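Latency-associated nuclear antigen (Murid herpesvirus 4, PDB 4BLG) probably binds DNA through this C-terminal domain and associates with copies of itself. Local coordinates at residues A[17-22]-A[101-106]; A[41-46]-A[86-91]; A[69-74]-A[81-86]. All coordinates share one frame; numbering follows the deposited sequence.

Interaction 1 of 3, residues A[17-22]-A[101-106]; sequences RHLQVT and RVVLAY. With PO4 (phosphate ion), chain E.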
ATOM      1  N   ARG A  17     -20.348  -6.031  12.836  1.00 35.99           N
ATOM      2  CA  ARG A  17     -21.745  -6.233  12.546  1.00 38.07           C
ATOM      3  C   ARG A  17     -22.237  -5.032  11.755  1.00 37.95           C
ATOM      4  O   ARG A  17     -22.993  -5.173  10.793  1.00 39.09           O
ATOM      5  CB  ARG A  17     -22.544  -6.449  13.840  1.00 39.78           C
ATOM      6  CG  ARG A  17     -22.261  -7.795  14.511  1.00 40.62           C
ATOM      7  CD  ARG A  17     -23.050  -7.999  15.803  1.00 42.62           C
ATOM      8  NE  ARG A  17     -23.068  -9.408  16.187  1.00 44.19           N
ATOM      9  CZ  ARG A  17     -23.831  -9.931  17.144  1.00 46.55           C
ATOM     10  NH1 ARG A  17     -24.663  -9.173  17.852  1.00 47.64           N
ATOM     11  NH2 ARG A  17     -23.767 -11.231  17.395  1.00 48.10           N
ATOM     12  N   HIS A  18     -21.760  -3.852  12.133  1.00 36.73           N
ATOM     13  CA  HIS A  18     -22.170  -2.644  11.457  1.00 36.85           C
ATOM     14  C   HIS A  18     -21.868  -2.780   9.976  1.00 36.40           C
ATOM     15  O   HIS A  18     -22.755  -2.613   9.146  1.00 37.76           O
ATOM     16  CB  HIS A  18     -21.468  -1.408  12.015  1.00 35.59           C
ATOM     17  CG  HIS A  18     -21.677  -0.186  11.175  1.00 35.72           C
ATOM     18  ND1 HIS A  18     -22.840   0.555  11.209  1.00 40.84           N
ATOM     19  CD2 HIS A  18     -20.889   0.400  10.246  1.00 35.22           C
ATOM     20  CE1 HIS A  18     -22.749   1.554  10.351  1.00 38.00           C
ATOM     21  NE2 HIS A  18     -21.574   1.484   9.756  1.00 35.71           N
ATOM     22  N   LEU A  19     -20.612  -3.098   9.658  1.00 34.69           N
ATOM     23  CA  LEU A  19     -20.172  -3.178   8.276  1.00 40.31           C
ATOM     24  C   LEU A  19     -20.973  -4.201   7.476  1.00 35.97           C
ATOM     25  O   LEU A  19     -21.331  -3.937   6.326  1.00 36.73           O
ATOM     26  CB  LEU A  19     -18.661  -3.483   8.184  1.00 32.42           C
ATOM     27  CG  LEU A  19     -17.725  -2.405   8.746  1.00 30.81           C
ATOM     28  CD1 LEU A  19     -16.299  -2.919   8.826  1.00 36.20           C
ATOM     29  CD2 LEU A  19     -17.773  -1.137   7.900  1.00 31.51           C
ATOM     30  N   GLN A  20     -21.262  -5.356   8.069  1.00 37.17           N
ATOM     31  CA  GLN A  20     -21.997  -6.395   7.348  1.00 40.24           C
ATOM     32  C   GLN A  20     -23.452  -6.050   7.108  1.00 46.27           C
ATOM     33  O   GLN A  20     -24.026  -6.501   6.128  1.00 42.55           O
ATOM     34  CB  GLN A  20     -21.983  -7.708   8.120  1.00 46.64           C
ATOM     35  CG  GLN A  20     -20.648  -8.132   8.664  1.00 63.74           C
ATOM     36  CD  GLN A  20     -20.660  -9.591   9.031  1.00 79.64           C
ATOM     37  OE1 GLN A  20     -21.681 -10.262   8.873  1.00 82.85           O
ATOM     38  NE2 GLN A  20     -19.539 -10.097   9.530  1.00 75.64           N
ATOM     39  N   VAL A  21     -24.063  -5.296   8.015  1.00 41.03           N
ATOM     40  CA  VAL A  21     -25.456  -4.913   7.820  1.00 43.18           C
ATOM     41  C   VAL A  21     -25.504  -3.797   6.782  1.00 43.05           C
ATOM     42  O   VAL A  21     -26.372  -3.765   5.918  1.00 44.83           O
ATOM     43  CB  VAL A  21     -26.128  -4.452   9.129  1.00 43.94           C
ATOM     44  CG1 VAL A  21     -27.515  -3.904   8.834  1.00 46.22           C
ATOM     45  CG2 VAL A  21     -26.211  -5.608  10.126  1.00 44.63           C
ATOM     46  N   THR A  22     -24.521  -2.909   6.843  1.00 41.12           N
ATOM     47  CA  THR A  22     -24.517  -1.708   6.020  1.00 47.17           C
ATOM     48  C   THR A  22     -24.188  -2.054   4.568  1.00 44.36           C
ATOM     49  O   THR A  22     -24.738  -1.465   3.645  1.00 46.19           O
ATOM     50  CB  THR A  22     -23.510  -0.677   6.559  1.00 43.30           C
ATOM     51  OG1 THR A  22     -23.807  -0.396   7.930  1.00 40.26           O
ATOM     52  CG2 THR A  22     -23.588   0.615   5.769  1.00 39.74           C
ATOM     53  N   ARG A 101     -16.852   4.838   1.679  1.00 33.57           N
ATOM     54  CA  ARG A 101     -18.038   5.522   2.184  1.00 35.49           C
ATOM     55  C   ARG A 101     -18.514   4.930   3.502  1.00 35.40           C
ATOM     56  O   ARG A 101     -18.828   5.658   4.451  1.00 36.52           O
ATOM     57  CB  ARG A 101     -19.174   5.432   1.170  1.00 39.70           C
ATOM     58  CG  ARG A 101     -20.437   6.193   1.572  1.00 53.85           C
ATOM     59  CD  ARG A 101     -21.418   6.221   0.406  1.00 60.44           C
ATOM     60  NE  ARG A 101     -20.786   6.995  -0.650  1.00 79.29           N
ATOM     61  CZ  ARG A 101     -20.513   6.558  -1.876  1.00 82.25           C
ATOM     62  NH1 ARG A 101     -20.874   5.352  -2.296  1.00 78.95           N
ATOM     63  NH2 ARG A 101     -19.888   7.357  -2.719  1.00 73.16           N
ATOM     64  N   VAL A 102     -18.596   3.606   3.545  1.00 35.18           N
ATOM     65  CA  VAL A 102     -19.133   2.908   4.706  1.00 35.51           C
ATOM     66  C   VAL A 102     -18.204   3.059   5.903  1.00 33.41           C
ATOM     67  O   VAL A 102     -18.622   3.467   6.994  1.00 33.83           O
ATOM     68  CB  VAL A 102     -19.335   1.418   4.395  1.00 36.00           C
ATOM     69  CG1 VAL A 102     -19.577   0.630   5.673  1.00 37.02           C
ATOM     70  CG2 VAL A 102     -20.489   1.238   3.421  1.00 39.64           C
ATOM     71  N   VAL A 103     -16.929   2.748   5.684  1.00 31.33           N
ATOM     72  CA  VAL A 103     -15.959   2.771   6.763  1.00 29.46           C
ATOM     73  C   VAL A 103     -15.882   4.171   7.358  1.00 34.80           C
ATOM     74  O   VAL A 103     -15.868   4.322   8.568  1.00 31.81           O
ATOM     75  CB  VAL A 103     -14.565   2.303   6.297  1.00 32.60           C
ATOM     76  CG1 VAL A 103     -13.550   2.470   7.418  1.00 25.89           C
ATOM     77  CG2 VAL A 103     -14.621   0.851   5.848  1.00 35.49           C
ATOM     78  N   LEU A 104     -15.857   5.194   6.510  1.00 30.68           N
ATOM     79  CA  LEU A 104     -15.683   6.564   6.987  1.00 30.21           C
ATOM     80  C   LEU A 104     -16.951   7.167   7.587  1.00 37.15           C
ATOM     81  O   LEU A 104     -16.870   8.095   8.392  1.00 32.65           O
ATOM     82  CB  LEU A 104     -15.155   7.474   5.876  1.00 38.74           C
ATOM     83  CG  LEU A 104     -13.711   7.247   5.406  1.00 32.26           C
ATOM     84  CD1 LEU A 104     -13.331   8.331   4.408  1.00 31.22           C
ATOM     85  CD2 LEU A 104     -12.727   7.226   6.564  1.00 35.85           C
ATOM     86  N   ALA A 105     -18.123   6.677   7.200  1.00 34.07           N
ATOM     87  CA  ALA A 105     -19.335   7.092   7.906  1.00 36.25           C
ATOM     88  C   ALA A 105     -19.232   6.646   9.361  1.00 35.51           C
ATOM     89  O   ALA A 105     -19.486   7.428  10.280  1.00 36.31           O
ATOM     90  CB  ALA A 105     -20.578   6.516   7.253  1.00 38.42           C
ATOM     91  N   TYR A 106     -18.851   5.393   9.580  1.00 34.73           N
ATOM     92  CA  TYR A 106     -18.632   4.930  10.956  1.00 33.49           C
ATOM     93  C   TYR A 106     -17.547   5.757  11.686  1.00 31.97           C
ATOM     94  O   TYR A 106     -17.786   6.297  12.775  1.00 34.15           O
ATOM     95  CB  TYR A 106     -18.287   3.434  10.964  1.00 36.74           C
ATOM     96  CG  TYR A 106     -18.272   2.784  12.337  1.00 32.34           C
ATOM     97  CD1 TYR A 106     -17.116   2.745  13.097  1.00 40.26           C
ATOM     98  CD2 TYR A 106     -19.418   2.196  12.865  1.00 51.34           C
ATOM     99  CE1 TYR A 106     -17.096   2.145  14.351  1.00 36.68           C
ATOM    100  CE2 TYR A 106     -19.407   1.594  14.113  1.00 49.29           C
ATOM    101  CZ  TYR A 106     -18.238   1.571  14.851  1.00 51.93           C
ATOM    102  OH  TYR A 106     -18.209   0.977  16.093  1.00 69.05           O
TER
HETATM  103  P   PO4 E1264     -16.753  -1.805  18.427  1.00 53.55           P
HETATM  104  O1  PO4 E1264     -16.661  -0.449  17.769  1.00 72.21           O
HETATM  105  O2  PO4 E1264     -16.488  -2.882  17.402  1.00 47.95           O
HETATM  106  O3  PO4 E1264     -15.728  -1.898  19.532  1.00 79.97           O
HETATM  107  O4  PO4 E1264     -18.136  -1.990  19.006  1.00 55.08           O
HETATM  108  O   HOH W   1     -21.135   3.069   7.710  1.00 36.42           O
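His18 and Tyr106 meet ring against ring where helix 13-22 packs on helix 93-110 in the LANA-type DNA-binding domain, an alpha+beta fold with helices against one face of an antiparallel sheet. Tyr106 CD2 comes over one face of the imidazole, displaced toward its rim, and lies 3.5 Å from His18 CD2. With the planes at 45° the pair is oblique, neither stacked nor edge-to-face. The imidazole is extended toward the other helix by a side chain whose CG stands anti to the backbone N (chi1 169°); Tyr106 does the same from its own helix, and the two side chains run alongside one another in opposing senses.

Beside the rings the contact is aliphatic. Leu19 CD2 presses on Val102 CG1 at 3.4 Å, tighter than an ordinary van der Waals approach, while the methyl Thr22 CG2 meets Val102 CG2 at 3.9 Å. The short helical segments run at 135° to each other, their axes 10.5 Å apart, a separation bridged by side chains and by a water. That water lies in the imidazole plane, 2.6 Å from His18 NE2, and donates to the carbonyl O of Val102, tying the ring to the opposite helix.

Further groups flank both rings. The hydroxyl OG1 of Thr22 sits over the imidazole face opposite Tyr106 and bonds back to His18 O, from above the carbonyl plane; the same oxygen also takes the backbone N-H of Thr22. Tyr110 meets the Tyr106 ring from the next helical turn. A phosphate ion, probably from the crystallisation liquor, is also held by Lys53 NZ and Met15 N, and Tyr106 OH donates to its O1 over 2.7 Å.

Interaction 2 of 3, residues A[41-46]-A[86-91]; sequences VMFSST and LLSFVE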
ATOM      1  N   VAL A  41      -8.520   0.712  -0.710  1.00 28.22           N
ATOM      2  CA  VAL A  41      -8.572   1.946   0.036  1.00 33.36           C
ATOM      3  C   VAL A  41      -7.431   1.918   1.032  1.00 30.20           C
ATOM      4  O   VAL A  41      -7.271   0.957   1.790  1.00 25.84           O
ATOM      5  CB  VAL A  41      -9.907   2.128   0.781  1.00 31.21           C
ATOM      6  CG1 VAL A  41      -9.947   3.497   1.452  1.00 29.80           C
ATOM      7  CG2 VAL A  41     -11.082   1.972  -0.179  1.00 34.25           C
ATOM      8  N   MET A  42      -6.610   2.953   1.004  1.00 29.65           N
ATOM      9  CA  MET A  42      -5.638   3.157   2.060  1.00 25.44           C
ATOM     10  C   MET A  42      -6.312   3.902   3.198  1.00 28.59           C
ATOM     11  O   MET A  42      -6.763   5.037   3.026  1.00 30.34           O
ATOM     12  CB  MET A  42      -4.441   3.962   1.552  1.00 25.07           C
ATOM     13  CG  MET A  42      -3.373   4.186   2.627  1.00 24.27           C
ATOM     14  SD  MET A  42      -1.952   5.116   2.033  1.00 33.57           S
ATOM     15  CE  MET A  42      -1.085   3.831   1.127  1.00 29.20           C
ATOM     16  N   PHE A  43      -6.390   3.254   4.356  1.00 27.30           N
ATOM     17  CA  PHE A  43      -6.870   3.914   5.557  1.00 30.20           C
ATOM     18  C   PHE A  43      -5.654   4.264   6.392  1.00 31.98           C
ATOM     19  O   PHE A  43      -4.834   3.402   6.662  1.00 26.40           O
ATOM     20  CB  PHE A  43      -7.812   3.011   6.361  1.00 30.20           C
ATOM     21  CG  PHE A  43      -9.106   2.720   5.672  1.00 29.18           C
ATOM     22  CD1 PHE A  43     -10.107   3.685   5.604  1.00 25.37           C
ATOM     23  CD2 PHE A  43      -9.338   1.472   5.110  1.00 24.46           C
ATOM     24  CE1 PHE A  43     -11.310   3.416   4.964  1.00 28.47           C
ATOM     25  CE2 PHE A  43     -10.529   1.196   4.474  1.00 30.30           C
ATOM     26  CZ  PHE A  43     -11.521   2.168   4.397  1.00 27.75           C
ATOM     27  N   SER A  44      -5.550   5.523   6.806  1.00 24.16           N
ATOM     28  CA  SER A  44      -4.383   5.998   7.519  1.00 26.81           C
ATOM     29  C   SER A  44      -4.762   6.815   8.748  1.00 32.06           C
ATOM     30  O   SER A  44      -5.875   7.329   8.859  1.00 32.70           O
ATOM     31  CB  SER A  44      -3.518   6.838   6.584  1.00 32.67           C
ATOM     32  OG  SER A  44      -4.248   7.936   6.073  1.00 31.68           O
ATOM     33  N   SER A  45      -3.812   6.937   9.665  1.00 33.14           N
ATOM     34  CA  SER A  45      -4.061   7.590  10.934  1.00 34.34           C
ATOM     35  C   SER A  45      -2.789   7.576  11.768  1.00 28.16           C
ATOM     36  O   SER A  45      -1.969   6.687  11.620  1.00 28.06           O
ATOM     37  CB  SER A  45      -5.168   6.847  11.676  1.00 33.57           C
ATOM     38  OG  SER A  45      -5.152   7.163  13.048  1.00 30.78           O
ATOM     39  N   THR A  46      -2.636   8.555  12.649  1.00 21.85           N
ATOM     40  CA  THR A  46      -1.475   8.608  13.539  1.00 21.58           C
ATOM     41  C   THR A  46      -1.676   7.718  14.761  1.00 25.50           C
ATOM     42  O   THR A  46      -0.780   7.590  15.608  1.00 27.72           O
ATOM     43  CB  THR A  46      -1.201  10.039  14.035  1.00 31.12           C
ATOM     44  OG1 THR A  46      -2.339  10.528  14.749  1.00 31.18           O
ATOM     45  CG2 THR A  46      -0.887  10.975  12.872  1.00 29.23           C
ATOM     46  N   LEU A  86      -3.069   1.081   6.403  1.00 21.85           N
ATOM     47  CA  LEU A  86      -3.265  -0.269   5.915  1.00 18.98           C
ATOM     48  C   LEU A  86      -3.998  -0.150   4.598  1.00 18.87           C
ATOM     49  O   LEU A  86      -4.560   0.894   4.287  1.00 24.27           O
ATOM     50  CB  LEU A  86      -4.046  -1.136   6.906  1.00 23.33           C
ATOM     51  CG  LEU A  86      -5.482  -0.747   7.280  1.00 32.31           C
ATOM     52  CD1 LEU A  86      -6.458  -0.970   6.141  1.00 28.55           C
ATOM     53  CD2 LEU A  86      -5.915  -1.557   8.487  1.00 35.08           C
ATOM     54  N   LEU A  87      -3.958  -1.223   3.825  1.00 23.31           N
ATOM     55  CA  LEU A  87      -4.611  -1.286   2.534  1.00 31.19           C
ATOM     56  C   LEU A  87      -5.713  -2.320   2.589  1.00 25.27           C
ATOM     57  O   LEU A  87      -5.512  -3.410   3.114  1.00 32.24           O
ATOM     58  CB  LEU A  87      -3.605  -1.691   1.456  1.00 35.31           C
ATOM     59  CG  LEU A  87      -2.558  -0.644   1.088  1.00 33.72           C
ATOM     60  CD1 LEU A  87      -1.556  -1.241   0.113  1.00 38.30           C
ATOM     61  CD2 LEU A  87      -3.232   0.573   0.491  1.00 32.71           C
ATOM     62  N   SER A  88      -6.871  -1.973   2.043  1.00 26.28           N
ATOM     63  CA  SER A  88      -7.993  -2.893   1.979  1.00 25.81           C
ATOM     64  C   SER A  88      -8.283  -3.081   0.518  1.00 27.35           C
ATOM     65  O   SER A  88      -8.754  -2.159  -0.142  1.00 25.52           O
ATOM     66  CB  SER A  88      -9.228  -2.323   2.688  1.00 30.63           C
ATOM     67  OG  SER A  88      -8.955  -2.000   4.037  1.00 24.45           O
ATOM     68  N   PHE A  89      -7.986  -4.272   0.010  1.00 27.81           N
ATOM     69  CA  PHE A  89      -8.114  -4.549  -1.414  1.00 27.35           C
ATOM     70  C   PHE A  89      -9.529  -4.984  -1.776  1.00 33.98           C
ATOM     71  O   PHE A  89     -10.158  -5.743  -1.038  1.00 31.36           O
ATOM     72  CB  PHE A  89      -7.117  -5.630  -1.825  1.00 27.76           C
ATOM     73  CG  PHE A  89      -5.690  -5.263  -1.552  1.00 26.84           C
ATOM     74  CD1 PHE A  89      -4.975  -4.492  -2.455  1.00 26.48           C
ATOM     75  CD2 PHE A  89      -5.062  -5.684  -0.394  1.00 27.98           C
ATOM     76  CE1 PHE A  89      -3.655  -4.141  -2.201  1.00 28.51           C
ATOM     77  CE2 PHE A  89      -3.747  -5.338  -0.134  1.00 34.47           C
ATOM     78  CZ  PHE A  89      -3.040  -4.569  -1.043  1.00 30.22           C
ATOM     79  N   VAL A  90     -10.005  -4.501  -2.923  1.00 34.41           N
ATOM     80  CA  VAL A  90     -11.328  -4.826  -3.444  1.00 34.80           C
ATOM     81  C   VAL A  90     -11.261  -4.975  -4.955  1.00 45.27           C
ATOM     82  O   VAL A  90     -10.257  -4.614  -5.594  1.00 35.23           O
ATOM     83  CB  VAL A  90     -12.356  -3.721  -3.141  1.00 36.70           C
ATOM     84  CG1 VAL A  90     -12.609  -3.609  -1.650  1.00 35.55           C
ATOM     85  CG2 VAL A  90     -11.889  -2.393  -3.714  1.00 41.65           C
ATOM     86  N   GLU A  91     -12.341  -5.494  -5.526  1.00 35.80           N
ATOM     87  CA  GLU A  91     -12.372  -5.809  -6.950  1.00 37.61           C
ATOM     88  C   GLU A  91     -12.029  -4.603  -7.844  1.00 37.12           C
ATOM     89  O   GLU A  91     -11.227  -4.726  -8.782  1.00 37.65           O
ATOM     90  CB  GLU A  91     -13.737  -6.369  -7.362  1.00 40.42           C
ATOM     91  CG  GLU A  91     -13.670  -7.257  -8.600  1.00 42.70           C
ATOM     92  CD  GLU A  91     -15.006  -7.893  -8.976  1.00 51.62           C
ATOM     93  OE1 GLU A  91     -16.025  -7.636  -8.292  1.00 52.64           O
ATOM     94  OE2 GLU A  91     -15.020  -8.660  -9.967  1.00 50.04           O
TER
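The edge of the Phe43 ring receives two groups of the facing strand, both near the ring plane: Leu86 CD1, 3.9 Å from Phe43 CD2, and Ser88 OG, 3.6 Å from Phe43 CE2. Over one face lies the methyl CG1 of Val41, from its own strand, 3.6 Å above the plane and toward the rim. The serine hydroxyl is hydrogen-bonded to Ser65 OG on the next strand, so its polar end is satisfied although it lies against an aromatic edge. Leu86 reaches the ring with CG between the backbone N and the carbonyl carbon (chi1 62°).

These are the two central strands of the antiparallel sheet. Val41 pairs with Ser88 and Phe43 with Leu86 as hydrogen-bonded pairs, each through two backbone bonds of 2.9 to 3.0 Å between N and O; Met42 and Leu87 form the non-hydrogen-bonded pair between them. The face carrying Val41, Phe43, Leu86 and Ser88 is covered by helices 93-110 and 48-57, with Leu99, Val103 and Leu54 among the residues touching it. On the other face Met42 CB meets Leu87 CD2 at 3.8 Å, and there Met42 of the second subunit packs on Leu87.

Interaction 3 of 3, residues A[69-74]-A[81-86]; sequences SCLPLV and CVTYYL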
ATOM      1  N   SER A  69       0.970  -0.963   8.797  1.00 23.25           N
ATOM      2  CA  SER A  69       2.370  -0.556   8.657  1.00 21.38           C
ATOM      3  C   SER A  69       2.510   0.968   8.824  1.00 33.50           C
ATOM      4  O   SER A  69       1.594   1.631   9.319  1.00 26.07           O
ATOM      5  CB  SER A  69       2.939  -1.012   7.316  1.00 19.57           C
ATOM      6  OG  SER A  69       4.343  -0.848   7.279  1.00 30.92           O
ATOM      7  N   CYS A  70       3.667   1.508   8.446  1.00 32.63           N
ATOM      8  CA  CYS A  70       3.953   2.937   8.612  1.00 27.77           C
ATOM      9  C   CYS A  70       4.223   3.585   7.266  1.00 30.02           C
ATOM     10  O   CYS A  70       4.827   2.973   6.388  1.00 26.02           O
ATOM     11  CB  CYS A  70       5.200   3.148   9.484  1.00 25.34           C
ATOM     12  SG  CYS A  70       5.181   2.310  11.069  1.00 48.08           S
ATOM     13  N   LEU A  71       3.796   4.832   7.109  1.00 22.34           N
ATOM     14  CA  LEU A  71       4.210   5.610   5.952  1.00 28.79           C
ATOM     15  C   LEU A  71       5.583   6.230   6.223  1.00 34.44           C
ATOM     16  O   LEU A  71       5.930   6.521   7.363  1.00 27.33           O
ATOM     17  CB  LEU A  71       3.197   6.700   5.632  1.00 36.69           C
ATOM     18  CG  LEU A  71       1.816   6.200   5.208  1.00 32.76           C
ATOM     19  CD1 LEU A  71       0.851   7.370   5.056  1.00 34.23           C
ATOM     20  CD2 LEU A  71       1.905   5.406   3.919  1.00 23.40           C
ATOM     21  N   PRO A  72       6.378   6.429   5.171  1.00 30.26           N
ATOM     22  CA  PRO A  72       7.663   7.085   5.416  1.00 28.29           C
ATOM     23  C   PRO A  72       7.481   8.572   5.695  1.00 34.12           C
ATOM     24  O   PRO A  72       6.566   9.194   5.159  1.00 36.21           O
ATOM     25  CB  PRO A  72       8.416   6.882   4.105  1.00 33.22           C
ATOM     26  CG  PRO A  72       7.360   6.755   3.073  1.00 34.62           C
ATOM     27  CD  PRO A  72       6.165   6.126   3.746  1.00 32.50           C
ATOM     28  N   LEU A  73       8.347   9.124   6.533  1.00 42.12           N
ATOM     29  CA  LEU A  73       8.363  10.553   6.791  1.00 45.54           C
ATOM     30  C   LEU A  73       8.796  11.325   5.559  1.00 50.50           C
ATOM     31  O   LEU A  73       9.654  10.871   4.799  1.00 52.35           O
ATOM     32  CB  LEU A  73       9.325  10.859   7.937  1.00 45.38           C
ATOM     33  CG  LEU A  73       8.832  10.364   9.292  1.00 68.89           C
ATOM     34  CD1 LEU A  73       9.894  10.604  10.349  1.00 75.09           C
ATOM     35  CD2 LEU A  73       7.524  11.052   9.658  1.00 55.15           C
ATOM     36  N   VAL A  74       8.209  12.503   5.378  1.00 52.72           N
ATOM     37  CA  VAL A  74       8.577  13.382   4.280  1.00 50.72           C
ATOM     38  C   VAL A  74       9.622  14.377   4.756  1.00 55.45           C
ATOM     39  O   VAL A  74       9.360  15.174   5.658  1.00 62.44           O
ATOM     40  CB  VAL A  74       7.368  14.155   3.752  1.00 52.14           C
ATOM     41  CG1 VAL A  74       7.772  15.032   2.578  1.00 54.47           C
ATOM     42  CG2 VAL A  74       6.262  13.191   3.348  1.00 50.95           C
ATOM     43  N   CYS A  81       5.453  12.974  13.701  1.00 86.17           N
ATOM     44  CA  CYS A  81       4.497  11.995  14.121  1.00 71.98           C
ATOM     45  C   CYS A  81       4.365  11.012  13.003  1.00 47.25           C
ATOM     46  O   CYS A  81       4.025  11.388  11.904  1.00 47.23           O
ATOM     47  CB  CYS A  81       3.170  12.684  14.307  1.00 63.93           C
ATOM     48  SG  CYS A  81       2.150  11.847  15.483  1.00114.19           S
ATOM     49  N   VAL A  82       4.621   9.753  13.264  1.00 43.59           N
ATOM     50  CA  VAL A  82       4.485   8.778  12.210  1.00 39.43           C
ATOM     51  C   VAL A  82       3.007   8.656  11.859  1.00 38.18           C
ATOM     52  O   VAL A  82       2.124   8.851  12.698  1.00 39.33           O
ATOM     53  CB  VAL A  82       5.096   7.407  12.569  1.00 48.05           C
ATOM     54  CG1 VAL A  82       4.469   6.838  13.821  1.00 58.24           C
ATOM     55  CG2 VAL A  82       4.936   6.444  11.400  1.00 50.89           C
ATOM     56  N   THR A  83       2.752   8.390  10.590  1.00 36.10           N
ATOM     57  CA  THR A  83       1.409   8.126  10.124  1.00 22.07           C
ATOM     58  C   THR A  83       1.357   6.659   9.727  1.00 24.77           C
ATOM     59  O   THR A  83       2.155   6.199   8.912  1.00 25.96           O
ATOM     60  CB  THR A  83       1.059   9.028   8.946  1.00 23.37           C
ATOM     61  OG1 THR A  83       1.075  10.387   9.389  1.00 32.61           O
ATOM     62  CG2 THR A  83      -0.316   8.688   8.384  1.00 31.70           C
ATOM     63  N   TYR A  84       0.463   5.917  10.366  1.00 28.23           N
ATOM     64  CA  TYR A  84       0.269   4.508  10.050  1.00 17.89           C
ATOM     65  C   TYR A  84      -0.781   4.336   8.959  1.00 20.91           C
ATOM     66  O   TYR A  84      -1.540   5.251   8.674  1.00 28.46           O
ATOM     67  CB  TYR A  84      -0.124   3.745  11.301  1.00 21.15           C
ATOM     68  CG  TYR A  84       0.857   3.912  12.439  1.00 21.00           C
ATOM     69  CD1 TYR A  84       0.738   4.967  13.332  1.00 29.70           C
ATOM     70  CD2 TYR A  84       1.896   3.024  12.618  1.00 31.69           C
ATOM     71  CE1 TYR A  84       1.627   5.123  14.375  1.00 37.76           C
ATOM     72  CE2 TYR A  84       2.795   3.174  13.659  1.00 27.94           C
ATOM     73  CZ  TYR A  84       2.656   4.223  14.531  1.00 28.97           C
ATOM     74  OH  TYR A  84       3.551   4.365  15.567  1.00 35.25           O
ATOM     75  N   TYR A  85      -0.798   3.165   8.329  1.00 20.99           N
ATOM     76  CA  TYR A  85      -1.747   2.895   7.254  1.00 20.37           C
ATOM     77  C   TYR A  85      -2.007   1.414   7.121  1.00 18.62           C
ATOM     78  O   TYR A  85      -1.277   0.598   7.650  1.00 25.51           O
ATOM     79  CB  TYR A  85      -1.225   3.413   5.911  1.00 26.65           C
ATOM     80  CG  TYR A  85      -0.269   2.457   5.222  1.00 26.29           C
ATOM     81  CD1 TYR A  85       1.099   2.503   5.476  1.00 25.20           C
ATOM     82  CD2 TYR A  85      -0.734   1.511   4.314  1.00 24.74           C
ATOM     83  CE1 TYR A  85       1.977   1.626   4.844  1.00 25.68           C
ATOM     84  CE2 TYR A  85       0.135   0.637   3.677  1.00 22.54           C
ATOM     85  CZ  TYR A  85       1.488   0.697   3.947  1.00 29.67           C
ATOM     86  OH  TYR A  85       2.348  -0.173   3.312  1.00 31.03           O
ATOM     87  N   LEU A  86      -3.069   1.081   6.403  1.00 21.85           N
ATOM     88  CA  LEU A  86      -3.265  -0.269   5.915  1.00 18.98           C
ATOM     89  C   LEU A  86      -3.998  -0.150   4.598  1.00 18.87           C
ATOM     90  O   LEU A  86      -4.560   0.894   4.287  1.00 24.27           O
ATOM     91  CB  LEU A  86      -4.046  -1.136   6.906  1.00 23.33           C
ATOM     92  CG  LEU A  86      -5.482  -0.747   7.280  1.00 32.31           C
ATOM     93  CD1 LEU A  86      -6.458  -0.970   6.141  1.00 28.55           C
ATOM     94  CD2 LEU A  86      -5.915  -1.557   8.487  1.00 35.08           C
TER
HETATM   95  O   HOH W   2       4.609  -1.117   4.557  1.00 32.38           O
HETATM   96  O   HOH W   3       4.825   8.680   8.679  1.00 36.53           O
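Thr83 O accepts the shortest bond between the segments, from Leu71 N at 2.8 Å, and it is nearly straight, with an angle of 172° at the hydrogen. Just beyond it a water bridges the backbones again, donating to Leu71 O and accepting from Thr83 N, so that the pairing continues through solvent where direct bonding stops. On the other side of Cys70, Ser69 and Tyr85 form a regular antiparallel hydrogen-bonded pair, each N bonding to the other's O at 3.0 Å. Here strand 64-70, an outer strand of the sheet within this chain, meets strand 84-90; the two strands form a beta hairpin and run out into its long connecting loop.

The side chains divide between the two faces. On one, Tyr85 carries CG between its backbone N and carbonyl carbon (chi1 83°), which brings the ring across to the neighbouring strand: Tyr85 CD1 touches Leu71 CD2 at 3.4 Å, Tyr85 CE1 lies 3.7 Å from Ser69 CB, and the carbonyl O of Cys70 approaches the ring edge. Leu71 uses its other methyl, CD1, against Thr83 CG2. On the opposite face the thiol of Cys70 makes an oblique sulfur-aromatic contact with Tyr84, Cys70 SG lying 3.6 Å from Tyr84 CE2, while Cys70 CB rests on Val82 CG2. Tyr84 also packs on Pro48 and Leu51 of helix 48-57.

The hydroxyl of Tyr85 shares a water with Ser69 OG, 2.7 Å from each oxygen, and is hydrogen-bonded to Tyr85 OH of the second subunit. Leu71 packs on Phe89 of that subunit. The dimer contact here therefore combines apolar packing with a tyrosine hydroxyl pair, and the bridging water links Ser69 to it.

How the interactions relate
Interactions 2 and 3 lie in one antiparallel sheet, their centres about 12 Å apart: strand 84-90 pairs with 39-45 in the first and with 64-70 in the second, and both contacts include Leu86. Interaction 1 joins helices 13-22 and 93-110. Its centre is about 14 Å from that of interaction 2, which it touches where Val103 CG1 meets Phe43 CE1, and about 24 Å, centre to centre, from interaction 3, across the middle of the chain. Along the sequence the closures are concentric, 69-74 with 81-86 innermost and 17-22 with 101-106 outermost. Helices 48-57 and 93-110 lie on one face of the sheet, while interactions 2 and 3 both touch the second subunit, consistent with self-association through the sheet.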